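Local coordinates for undecaprenyl-diphosphooligosaccharide--protein glycotransferase (Campylobacter jejuni, PDB 3AAG) that transfers a preassembled heptasaccharide from a lipid donor to asparagine side chains of nascent proteins, and whose periplasmic C-terminal domain is the part described here, at residues R28-V33 against D137-M142; V33-Y38 against S147-T152; T174-D179 against I244-F249. One frame throughout, in Å; residues are numbered along the deposited sequence.

Contact 1. Residues R28-V33 against D137-M142; sequences REDYVV and DIYLYM. With CA (calcium ion), chain C.
Tyr31, Val32 and Val33 pair in parallel with Ile138, Tyr139 and Leu140, the two short strand axes approaching to 4.6 Å, their directions 27° apart. This half is buried and held by a backbone ladder: Tyr31 N gives to Asp137 O, Tyr139 N to Tyr31 O, Val33 N to Tyr139 O (2.7 Å), and Tyr141 N reaches Val33 O almost straight, at 171°. On one face Val33 CG2 meets Ile138 CG2 at 3.9 Å, and helix 73-87 packs against Tyr31 and Ile138. On the other, Val32 sets CG1 anti to its amide N (chi1 162°), which brings that methyl to 3.8 Å from Tyr141 CB.

Asp30 is still buried, its OD2 3.5 Å from Tyr139 CE1 at the ring edge. Asp30 OD1 accepts Asp137 N (2.8 Å) from above the carboxylate plane, and Asp30 OD2 accepts Asn27 N; these donors probably offset the repulsion from Asp137 OD2, 3.9 Å from Asp30 OD2. The open side lies at Asp137 and Glu29, both partly exposed, where Glu29 OE1 binds the calcium ion at 2.3 Å together with Thr135 O. Strands 31-33 and 138-140 form a parallel pair in the STT3/PglB core domain, the first running on toward the WWDYG motif.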
loop_
_atom_site.group_PDB
_atom_site.type_symbol
_atom_site.label_atom_id
_atom_site.label_comp_id
_atom_site.label_asym_id
_atom_site.label_seq_id
_atom_site.Cartn_x
_atom_site.Cartn_y
_atom_site.Cartn_z
ATOM N N ARG A 28 13.258 -19.970 -1.734
ATOM C CA ARG A 28 12.082 -20.629 -2.294
ATOM C C ARG A 28 10.934 -20.714 -1.293
ATOM O O ARG A 28 9.771 -20.774 -1.682
ATOM C CB ARG A 28 12.430 -22.031 -2.803
ATOM C CG ARG A 28 13.599 -22.090 -3.776
ATOM C CD ARG A 28 13.408 -21.156 -4.958
ATOM N NE ARG A 28 14.395 -20.080 -4.957
ATOM C CZ ARG A 28 14.099 -18.797 -4.781
ATOM N NH1 ARG A 28 12.839 -18.423 -4.598
ATOM N NH2 ARG A 28 15.061 -17.886 -4.791
ATOM N N GLU A 29 11.263 -20.724 -0.006
ATOM C CA GLU A 29 10.257 -20.883 1.043
ATOM C C GLU A 29 9.638 -19.541 1.426
ATOM O O GLU A 29 8.563 -19.486 2.028
ATOM C CB GLU A 29 10.865 -21.554 2.279
ATOM C CG GLU A 29 11.823 -20.668 3.058
ATOM C CD GLU A 29 12.335 -21.329 4.329
ATOM O OE1 GLU A 29 11.576 -22.112 4.937
ATOM O OE2 GLU A 29 13.495 -21.066 4.720
ATOM N N ASP A 30 10.323 -18.458 1.077
ATOM C CA ASP A 30 9.893 -17.128 1.480
ATOM C C ASP A 30 8.582 -16.747 0.803
ATOM O O ASP A 30 8.234 -17.282 -0.249
ATOM C CB ASP A 30 10.975 -16.095 1.159
ATOM C CG ASP A 30 12.248 -16.323 1.950
ATOM O OD1 ASP A 30 12.188 -17.042 2.974
ATOM O OD2 ASP A 30 13.305 -15.788 1.552
ATOM N N TYR A 31 7.856 -15.823 1.421
ATOM C CA TYR A 31 6.681 -15.230 0.804
ATOM C C TYR A 31 7.008 -13.836 0.296
ATOM O O TYR A 31 7.835 -13.131 0.872
ATOM C CB TYR A 31 5.528 -15.144 1.803
ATOM C CG TYR A 31 4.713 -16.407 1.915
ATOM C CD1 TYR A 31 5.293 -17.594 2.334
ATOM C CD2 TYR A 31 3.358 -16.410 1.614
ATOM C CE1 TYR A 31 4.549 -18.752 2.447
ATOM C CE2 TYR A 31 2.604 -17.564 1.720
ATOM C CZ TYR A 31 3.206 -18.731 2.138
ATOM O OH TYR A 31 2.467 -19.888 2.248
ATOM N N VAL A 32 6.349 -13.446 -0.788
ATOM C CA VAL A 32 6.234 -12.045 -1.141
ATOM C C VAL A 32 4.797 -11.610 -0.909
ATOM O O VAL A 32 3.871 -12.184 -1.478
ATOM C CB VAL A 32 6.620 -11.804 -2.613
ATOM C CG1 VAL A 32 6.095 -10.462 -3.090
ATOM C CG2 VAL A 32 8.127 -11.886 -2.782
ATOM N N VAL A 33 4.613 -10.608 -0.058
ATOM C CA VAL A 33 3.297 -10.023 0.149
ATOM C C VAL A 33 3.057 -8.898 -0.847
ATOM O O VAL A 33 3.861 -7.975 -0.958
ATOM C CB VAL A 33 3.126 -9.490 1.587
ATOM C CG1 VAL A 33 1.785 -8.790 1.739
ATOM C CG2 VAL A 33 3.249 -10.626 2.585
ATOM N N ASP A 137 11.399 -16.128 5.548
ATOM C CA ASP A 137 11.521 -14.704 5.262
ATOM C C ASP A 137 10.286 -14.172 4.541
ATOM O O ASP A 137 9.569 -14.922 3.880
ATOM C CB ASP A 137 12.779 -14.427 4.439
ATOM C CG ASP A 137 14.031 -14.385 5.291
ATOM O OD1 ASP A 137 13.905 -14.261 6.528
ATOM O OD2 ASP A 137 15.139 -14.474 4.723
ATOM N N ILE A 138 10.046 -12.871 4.677
ATOM C CA ILE A 138 8.913 -12.219 4.031
ATOM C C ILE A 138 9.356 -10.912 3.382
ATOM O O ILE A 138 10.159 -10.169 3.948
ATOM C CB ILE A 138 7.792 -11.905 5.039
ATOM C CG1 ILE A 138 7.265 -13.193 5.674
ATOM C CG2 ILE A 138 6.665 -11.142 4.363
ATOM C CD1 ILE A 138 6.128 -12.970 6.651
ATOM N N TYR A 139 8.826 -10.634 2.195
ATOM C CA TYR A 139 9.134 -9.395 1.493
ATOM C C TYR A 139 7.862 -8.677 1.059
ATOM O O TYR A 139 6.892 -9.311 0.646
ATOM C CB TYR A 139 10.012 -9.672 0.276
ATOM C CG TYR A 139 11.286 -10.419 0.591
ATOM C CD1 TYR A 139 11.267 -11.775 0.884
ATOM C CD2 TYR A 139 12.512 -9.767 0.588
ATOM C CE1 TYR A 139 12.431 -12.459 1.169
ATOM C CE2 TYR A 139 13.679 -10.442 0.871
ATOM C CZ TYR A 139 13.635 -11.787 1.160
ATOM O OH TYR A 139 14.801 -12.458 1.444
ATOM N N LEU A 140 7.875 -7.351 1.154
ATOM C CA LEU A 140 6.832 -6.531 0.556
ATOM C C LEU A 140 7.254 -6.056 -0.826
ATOM O O LEU A 140 8.363 -5.552 -1.008
ATOM C CB LEU A 140 6.522 -5.326 1.442
ATOM C CG LEU A 140 5.650 -5.594 2.667
ATOM C CD1 LEU A 140 6.346 -6.571 3.604
ATOM C CD2 LEU A 140 5.344 -4.287 3.384
ATOM N N TYR A 141 6.361 -6.218 -1.794
ATOM C CA TYR A 141 6.575 -5.690 -3.136
ATOM C C TYR A 141 5.565 -4.586 -3.424
ATOM O O TYR A 141 4.360 -4.815 -3.391
ATOM C CB TYR A 141 6.447 -6.811 -4.167
ATOM C CG TYR A 141 6.660 -6.371 -5.596
ATOM C CD1 TYR A 141 7.868 -5.823 -6.003
ATOM C CD2 TYR A 141 5.654 -6.514 -6.542
ATOM C CE1 TYR A 141 8.068 -5.426 -7.312
ATOM C CE2 TYR A 141 5.844 -6.120 -7.852
ATOM C CZ TYR A 141 7.052 -5.578 -8.231
ATOM O OH TYR A 141 7.243 -5.184 -9.533
HETATM N N MSE A 142 6.064 -3.387 -3.697
HETATM C CA MSE A 142 5.206 -2.236 -3.944
HETATM C C MSE A 142 5.644 -1.492 -5.199
HETATM O O MSE A 142 6.546 -0.657 -5.149
HETATM C CB MSE A 142 5.237 -1.282 -2.750
HETATM C CG MSE A 142 5.299 -1.970 -1.406
HETATM SE SE MSE A 142 5.083 -0.706 0.059
HETATM C CE MSE A 142 6.906 -0.026 0.159
HETATM CA CA CA C . 12.209 -22.192 7.102
#

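Contact 2. Residues V33-Y38 against S147-T152; sequences VTWWDY and SLIFST
A small apolar contact, partly buried and burying 191 Å², joins the turn after strand 31-33 to the start of helix 150-155; the two backbones stay well apart, and long side chains bridge the gap. Ile149, at the N-cap position of the helix, does most of the work. Its CG1 sits between the backbone N and the carbonyl carbon (chi1 54°), an orientation that sends CD1 out toward the turn. That one methyl meets two aromatic residues: it lies 3.5 Å from Trp35 CD1, on the pyrrole part of the indole, and 3.4 Å from Tyr38 OH, the tyrosine coming from the opposite direction. Asp37 OD1 stands at the margin, 4.4 Å from the same methyl.

Trp35 holds CG anti to its amide N (chi1 -161°), which carries the CD1 corner of the indole to Ile149 CD1 and its benzo part toward the first turn of the helix, where Trp35 CZ2 is 4.2 Å from Thr152 O and 4.4 Å from Thr152 CG2.

The turn that presents these groups is closed by Tyr38 N bonding to Trp35 O at 3.1 Å, and its side chains pack on one another. Trp36 CD1 lies over one face of the Trp35 ring, Asp37 CG over the centre of the Trp36 ring, and Asp37 CB over the Tyr38 ring near its rim. Trp36 does not join the contact and stacks with His57, while Phe150 points away from the turn toward Tyr261 and Phe172.

The turn carries Trp35 to Tyr38 of the WWDYG motif, and the helix start corresponds to the MI motif of relatives. Residues 35-37 and Ile149 probably contact the acceptor peptide, as in those relatives, consistent with the pocket for the +2 Ser/Thr of the sequon in STT3-family oligosaccharyltransferases.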
loop_
_atom_site.group_PDB
_atom_site.type_symbol
_atom_site.label_atom_id
_atom_site.label_comp_id
_atom_site.label_asym_id
_atom_site.label_seq_id
_atom_site.Cartn_x
_atom_site.Cartn_y
_atom_site.Cartn_z
ATOM N N VAL A 33 4.613 -10.608 -0.058
ATOM C CA VAL A 33 3.297 -10.023 0.149
ATOM C C VAL A 33 3.057 -8.898 -0.847
ATOM O O VAL A 33 3.861 -7.975 -0.958
ATOM C CB VAL A 33 3.126 -9.490 1.587
ATOM C CG1 VAL A 33 1.785 -8.790 1.739
ATOM C CG2 VAL A 33 3.249 -10.626 2.585
ATOM N N THR A 34 1.949 -8.985 -1.574
ATOM C CA THR A 34 1.640 -8.015 -2.616
ATOM C C THR A 34 0.246 -8.254 -3.183
ATOM O O THR A 34 -0.416 -9.227 -2.835
ATOM C CB THR A 34 2.668 -8.079 -3.760
ATOM O OG1 THR A 34 2.808 -6.781 -4.352
ATOM C CG2 THR A 34 2.228 -9.080 -4.824
ATOM N N TRP A 35 -0.196 -7.358 -4.057
ATOM C CA TRP A 35 -1.523 -7.464 -4.647
ATOM C C TRP A 35 -1.568 -8.598 -5.666
ATOM O O TRP A 35 -0.546 -8.951 -6.252
ATOM C CB TRP A 35 -1.911 -6.141 -5.305
ATOM C CG TRP A 35 -3.375 -6.005 -5.536
ATOM C CD1 TRP A 35 -3.995 -5.698 -6.710
ATOM C CD2 TRP A 35 -4.414 -6.182 -4.568
ATOM N NE1 TRP A 35 -5.355 -5.667 -6.532
ATOM C CE2 TRP A 35 -5.639 -5.962 -5.225
ATOM C CE3 TRP A 35 -4.426 -6.504 -3.207
ATOM C CZ2 TRP A 35 -6.862 -6.055 -4.570
ATOM C CZ3 TRP A 35 -5.643 -6.594 -2.558
ATOM C CH2 TRP A 35 -6.844 -6.371 -3.240
ATOM N N TRP A 36 -2.750 -9.171 -5.877
ATOM C CA TRP A 36 -2.864 -10.407 -6.652
ATOM C C TRP A 36 -2.541 -10.231 -8.134
ATOM O O TRP A 36 -2.158 -11.186 -8.807
ATOM C CB TRP A 36 -4.244 -11.046 -6.476
ATOM C CG TRP A 36 -5.356 -10.297 -7.149
ATOM C CD1 TRP A 36 -6.207 -9.402 -6.570
ATOM C CD2 TRP A 36 -5.743 -10.385 -8.526
ATOM N NE1 TRP A 36 -7.096 -8.924 -7.499
ATOM C CE2 TRP A 36 -6.834 -9.512 -8.709
ATOM C CE3 TRP A 36 -5.272 -11.115 -9.621
ATOM C CZ2 TRP A 36 -7.462 -9.348 -9.943
ATOM C CZ3 TRP A 36 -5.898 -10.952 -10.847
ATOM C CH2 TRP A 36 -6.980 -10.075 -10.996
ATOM N N ASP A 37 -2.698 -9.011 -8.638
ATOM C CA ASP A 37 -2.365 -8.708 -10.027
ATOM C C ASP A 37 -0.906 -9.024 -10.340
ATOM O O ASP A 37 -0.530 -9.167 -11.501
ATOM C CB ASP A 37 -2.652 -7.239 -10.343
ATOM C CG ASP A 37 -4.129 -6.965 -10.557
ATOM O OD1 ASP A 37 -4.458 -6.016 -11.303
ATOM O OD2 ASP A 37 -4.961 -7.701 -9.980
ATOM N N TYR A 38 -0.085 -9.129 -9.302
ATOM C CA TYR A 38 1.336 -9.388 -9.490
ATOM C C TYR A 38 1.706 -10.763 -8.949
ATOM O O TYR A 38 2.867 -11.167 -8.989
ATOM C CB TYR A 38 2.168 -8.299 -8.811
ATOM C CG TYR A 38 1.552 -6.921 -8.916
ATOM C CD1 TYR A 38 1.245 -6.368 -10.154
ATOM C CD2 TYR A 38 1.274 -6.174 -7.779
ATOM C CE1 TYR A 38 0.682 -5.110 -10.254
ATOM C CE2 TYR A 38 0.711 -4.914 -7.870
ATOM C CZ TYR A 38 0.415 -4.389 -9.109
ATOM O OH TYR A 38 -0.148 -3.134 -9.198
ATOM N N SER A 147 -0.474 2.414 -7.672
ATOM C CA SER A 147 -1.231 3.634 -7.406
ATOM C C SER A 147 -2.537 3.678 -8.201
ATOM O O SER A 147 -3.577 4.074 -7.679
ATOM C CB SER A 147 -0.384 4.872 -7.708
ATOM O OG SER A 147 0.018 4.894 -9.067
ATOM N N LEU A 148 -2.479 3.269 -9.465
ATOM C CA LEU A 148 -3.643 3.354 -10.341
ATOM C C LEU A 148 -4.773 2.436 -9.889
ATOM O O LEU A 148 -5.904 2.565 -10.354
ATOM C CB LEU A 148 -3.262 3.030 -11.786
ATOM C CG LEU A 148 -2.376 4.040 -12.515
ATOM C CD1 LEU A 148 -2.099 3.566 -13.929
ATOM C CD2 LEU A 148 -3.013 5.421 -12.521
ATOM N N ILE A 149 -4.463 1.507 -8.990
ATOM C CA ILE A 149 -5.444 0.518 -8.549
ATOM C C ILE A 149 -5.551 0.462 -7.030
ATOM O O ILE A 149 -6.347 -0.303 -6.487
ATOM C CB ILE A 149 -5.115 -0.893 -9.073
ATOM C CG1 ILE A 149 -3.682 -1.283 -8.699
ATOM C CG2 ILE A 149 -5.333 -0.972 -10.575
ATOM C CD1 ILE A 149 -3.491 -2.767 -8.495
ATOM N N PHE A 150 -4.747 1.273 -6.350
ATOM C CA PHE A 150 -4.629 1.188 -4.898
ATOM C C PHE A 150 -5.967 1.403 -4.199
ATOM O O PHE A 150 -6.222 0.835 -3.136
ATOM C CB PHE A 150 -3.594 2.190 -4.380
ATOM C CG PHE A 150 -3.188 1.952 -2.953
ATOM C CD1 PHE A 150 -2.614 0.747 -2.576
ATOM C CD2 PHE A 150 -3.383 2.929 -1.989
ATOM C CE1 PHE A 150 -2.239 0.520 -1.261
ATOM C CE2 PHE A 150 -3.010 2.710 -0.673
ATOM C CZ PHE A 150 -2.437 1.502 -0.308
ATOM N N SER A 151 -6.821 2.224 -4.797
ATOM C CA SER A 151 -8.165 2.428 -4.279
ATOM C C SER A 151 -8.874 1.093 -4.091
ATOM O O SER A 151 -9.489 0.843 -3.053
ATOM C CB SER A 151 -8.971 3.316 -5.226
ATOM O OG SER A 151 -10.134 3.808 -4.586
ATOM N N THR A 152 -8.784 0.237 -5.104
ATOM C CA THR A 152 -9.394 -1.082 -5.044
ATOM C C THR A 152 -8.651 -1.986 -4.071
ATOM O O THR A 152 -9.262 -2.793 -3.372
ATOM C CB THR A 152 -9.425 -1.752 -6.426
ATOM O OG1 THR A 152 -10.408 -1.108 -7.247
ATOM C CG2 THR A 152 -9.772 -3.226 -6.293
#

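Contact 3. Residues T174-D179 against I244-F249; sequences TAYPLD and IPYAQF
Tyr176 lies alongside Tyr246, both side chains pointing the same way, and can be followed outward atom by atom. Its CB comes within 4.1 Å of Tyr246 CA. With CG placed between the backbone N and the carbonyl carbon (chi1 48°), the ring leans along the neighbouring tyrosine: CG nears Tyr246 CA and CD2, CD2 passes Tyr246 CA and the carbonyl O of the same residue, both at 3.5 Å, and CE2 is 3.7 Å from Tyr246 CD2. CZ follows between Tyr246 CD2 and CE2, and at the tip OH has CE2 as its nearest atom of the Tyr246 ring. The result is an offset stack, ring centroids 4.7 Å apart and planes turned by 27°, in which Tyr246 CD2 sits over one face of the Tyr176 ring, toward its rim.

Tyr246 is carried by a type II beta turn from Ile244 to Ala247, closed by Ala247 N bonding to Ile244 O. Directly after the turn the chain enters strand 249-252 through a classic beta bulge, Gln248 and Phe249 both facing Ala175. This is where strand 172-179 and strand 249-252, antiparallel neighbours in the C-terminal beta-barrel domain of STT3/PglB proteins, come into register. Ala175 O takes two donors: Phe249 N at 2.9 Å, nearly end-on to the carbonyl, and Gln248 N at 3.3 Å, well above the carbonyl plane. Ala175 N donates to Phe249 O, completing a hydrogen-bonded antiparallel pair.

Against the bulge, Pro177 crosses the Gln248 side chain at about a right angle, Pro177 CD 3.9 Å from Gln248 CB. Pro177 CG stands at the edge of the Phe249 ring. That ring is buried among Leu187, Tyr238 and Phe197, whereas Tyr246 lies exposed at the surface.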
loop_
_atom_site.group_PDB
_atom_site.type_symbol
_atom_site.label_atom_id
_atom_site.label_comp_id
_atom_site.label_asym_id
_atom_site.label_seq_id
_atom_site.Cartn_x
_atom_site.Cartn_y
_atom_site.Cartn_z
ATOM N N THR A 174 -6.366 9.055 -8.147
ATOM C CA THR A 174 -5.270 9.531 -8.979
ATOM C C THR A 174 -5.804 10.090 -10.291
ATOM O O THR A 174 -6.876 9.698 -10.751
ATOM C CB THR A 174 -4.257 8.409 -9.272
ATOM O OG1 THR A 174 -4.891 7.374 -10.033
ATOM C CG2 THR A 174 -3.724 7.824 -7.974
ATOM N N ALA A 175 -5.056 11.012 -10.890
ATOM C CA ALA A 175 -5.533 11.723 -12.070
ATOM C C ALA A 175 -4.402 12.395 -12.838
ATOM O O ALA A 175 -3.356 12.721 -12.275
ATOM C CB ALA A 175 -6.592 12.741 -11.683
ATOM N N TYR A 176 -4.625 12.595 -14.133
ATOM C CA TYR A 176 -3.719 13.369 -14.972
ATOM C C TYR A 176 -4.422 14.635 -15.449
ATOM O O TYR A 176 -5.649 14.671 -15.534
ATOM C CB TYR A 176 -3.284 12.535 -16.179
ATOM C CG TYR A 176 -4.437 11.865 -16.894
ATOM C CD1 TYR A 176 -4.876 12.324 -18.130
ATOM C CD2 TYR A 176 -5.091 10.777 -16.328
ATOM C CE1 TYR A 176 -5.932 11.715 -18.785
ATOM C CE2 TYR A 176 -6.147 10.163 -16.976
ATOM C CZ TYR A 176 -6.562 10.634 -18.204
ATOM O OH TYR A 176 -7.612 10.025 -18.851
ATOM N N PRO A 177 -3.644 15.683 -15.761
ATOM C CA PRO A 177 -4.205 16.939 -16.253
ATOM C C PRO A 177 -4.858 16.776 -17.623
ATOM O O PRO A 177 -4.253 16.212 -18.536
ATOM C CB PRO A 177 -2.979 17.855 -16.359
ATOM C CG PRO A 177 -1.939 17.226 -15.495
ATOM C CD PRO A 177 -2.184 15.757 -15.594
ATOM N N LEU A 178 -6.086 17.269 -17.758
ATOM C CA LEU A 178 -6.729 17.385 -19.062
ATOM C C LEU A 178 -6.352 18.703 -19.734
ATOM O O LEU A 178 -5.965 18.730 -20.904
ATOM C CB LEU A 178 -8.249 17.293 -18.916
ATOM C CG LEU A 178 -8.787 16.090 -18.139
ATOM C CD1 LEU A 178 -10.245 16.308 -17.757
ATOM C CD2 LEU A 178 -8.626 14.811 -18.948
ATOM N N ASP A 179 -6.471 19.794 -18.984
ATOM C CA ASP A 179 -6.006 21.102 -19.430
ATOM C C ASP A 179 -5.502 21.903 -18.236
ATOM O O ASP A 179 -5.678 21.495 -17.089
ATOM C CB ASP A 179 -7.135 21.863 -20.129
ATOM C CG ASP A 179 -7.274 21.492 -21.593
ATOM O OD1 ASP A 179 -6.271 21.594 -22.330
ATOM O OD2 ASP A 179 -8.388 21.104 -22.008
ATOM N N ILE A 244 4.513 6.808 -14.840
ATOM C CA ILE A 244 3.260 6.080 -15.000
ATOM C C ILE A 244 2.205 6.956 -15.665
ATOM O O ILE A 244 1.753 7.940 -15.081
ATOM C CB ILE A 244 2.713 5.594 -13.643
ATOM C CG1 ILE A 244 3.645 4.545 -13.033
ATOM C CG2 ILE A 244 1.307 5.034 -13.804
ATOM C CD1 ILE A 244 3.552 3.189 -13.698
ATOM N N PRO A 245 1.810 6.596 -16.896
ATOM C CA PRO A 245 0.788 7.328 -17.643
ATOM C C PRO A 245 -0.568 7.290 -16.942
ATOM O O PRO A 245 -1.119 6.213 -16.708
ATOM C CB PRO A 245 0.714 6.570 -18.975
ATOM C CG PRO A 245 2.005 5.829 -19.074
ATOM C CD PRO A 245 2.358 5.468 -17.668
ATOM N N TYR A 246 -1.095 8.466 -16.610
ATOM C CA TYR A 246 -2.414 8.575 -15.998
ATOM C C TYR A 246 -2.315 8.809 -14.496
ATOM O O TYR A 246 -3.327 8.994 -13.818
ATOM C CB TYR A 246 -3.248 7.326 -16.286
ATOM C CG TYR A 246 -3.655 7.186 -17.734
ATOM C CD1 TYR A 246 -4.178 5.995 -18.219
ATOM C CD2 TYR A 246 -3.511 8.245 -18.620
ATOM C CE1 TYR A 246 -4.551 5.865 -19.542
ATOM C CE2 TYR A 246 -3.880 8.124 -19.944
ATOM C CZ TYR A 246 -4.399 6.931 -20.401
ATOM O OH TYR A 246 -4.767 6.805 -21.721
ATOM N N ALA A 247 -1.089 8.802 -13.982
ATOM C CA ALA A 247 -0.858 9.004 -12.559
ATOM C C ALA A 247 0.110 10.155 -12.317
ATOM O O ALA A 247 1.273 9.941 -11.980
ATOM C CB ALA A 247 -0.337 7.726 -11.919
ATOM N N GLN A 248 -0.379 11.377 -12.491
ATOM C CA GLN A 248 0.427 12.566 -12.253
ATOM C C GLN A 248 0.097 13.188 -10.901
ATOM O O GLN A 248 0.941 13.836 -10.281
ATOM C CB GLN A 248 0.206 13.586 -13.370
ATOM C CG GLN A 248 0.782 13.169 -14.712
ATOM C CD GLN A 248 2.243 13.543 -14.855
ATOM O OE1 GLN A 248 2.647 14.655 -14.512
ATOM N NE2 GLN A 248 3.045 12.615 -15.363
ATOM N N PHE A 249 -1.137 12.986 -10.451
ATOM C CA PHE A 249 -1.593 13.542 -9.182
ATOM C C PHE A 249 -2.334 12.497 -8.351
ATOM O O PHE A 249 -2.895 11.546 -8.891
ATOM C CB PHE A 249 -2.494 14.753 -9.425
ATOM C CG PHE A 249 -1.739 16.028 -9.669
ATOM C CD1 PHE A 249 -1.077 16.665 -8.633
ATOM C CD2 PHE A 249 -1.689 16.590 -10.933
ATOM C CE1 PHE A 249 -0.381 17.836 -8.853
ATOM C CE2 PHE A 249 -0.995 17.761 -11.157
ATOM C CZ PHE A 249 -0.341 18.384 -10.116
#

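How the contacts relate
Contacts 1 and 2 both belong to the core domain and share Val33. They touch again where Thr34 OG1 probably hydrogen-bonds to Tyr141 O, tying the WWDYG turn to the end of the strand pair. Contact 3 belongs to the beta-barrel domain, on the far side of the chain's centre from contact 1; their nearest atoms are about 10 Å apart. Leu148 of contact 2 packs directly on Thr174, Ile244 and Ala247 of contact 3, joining the core and barrel parts. Backbone hydrogen bonds dominate the buried contact 1 and help hold the partly buried contact 3, which adds a tyrosine stack at the surface edge; contact 2, also partly buried, relies on side-chain packing.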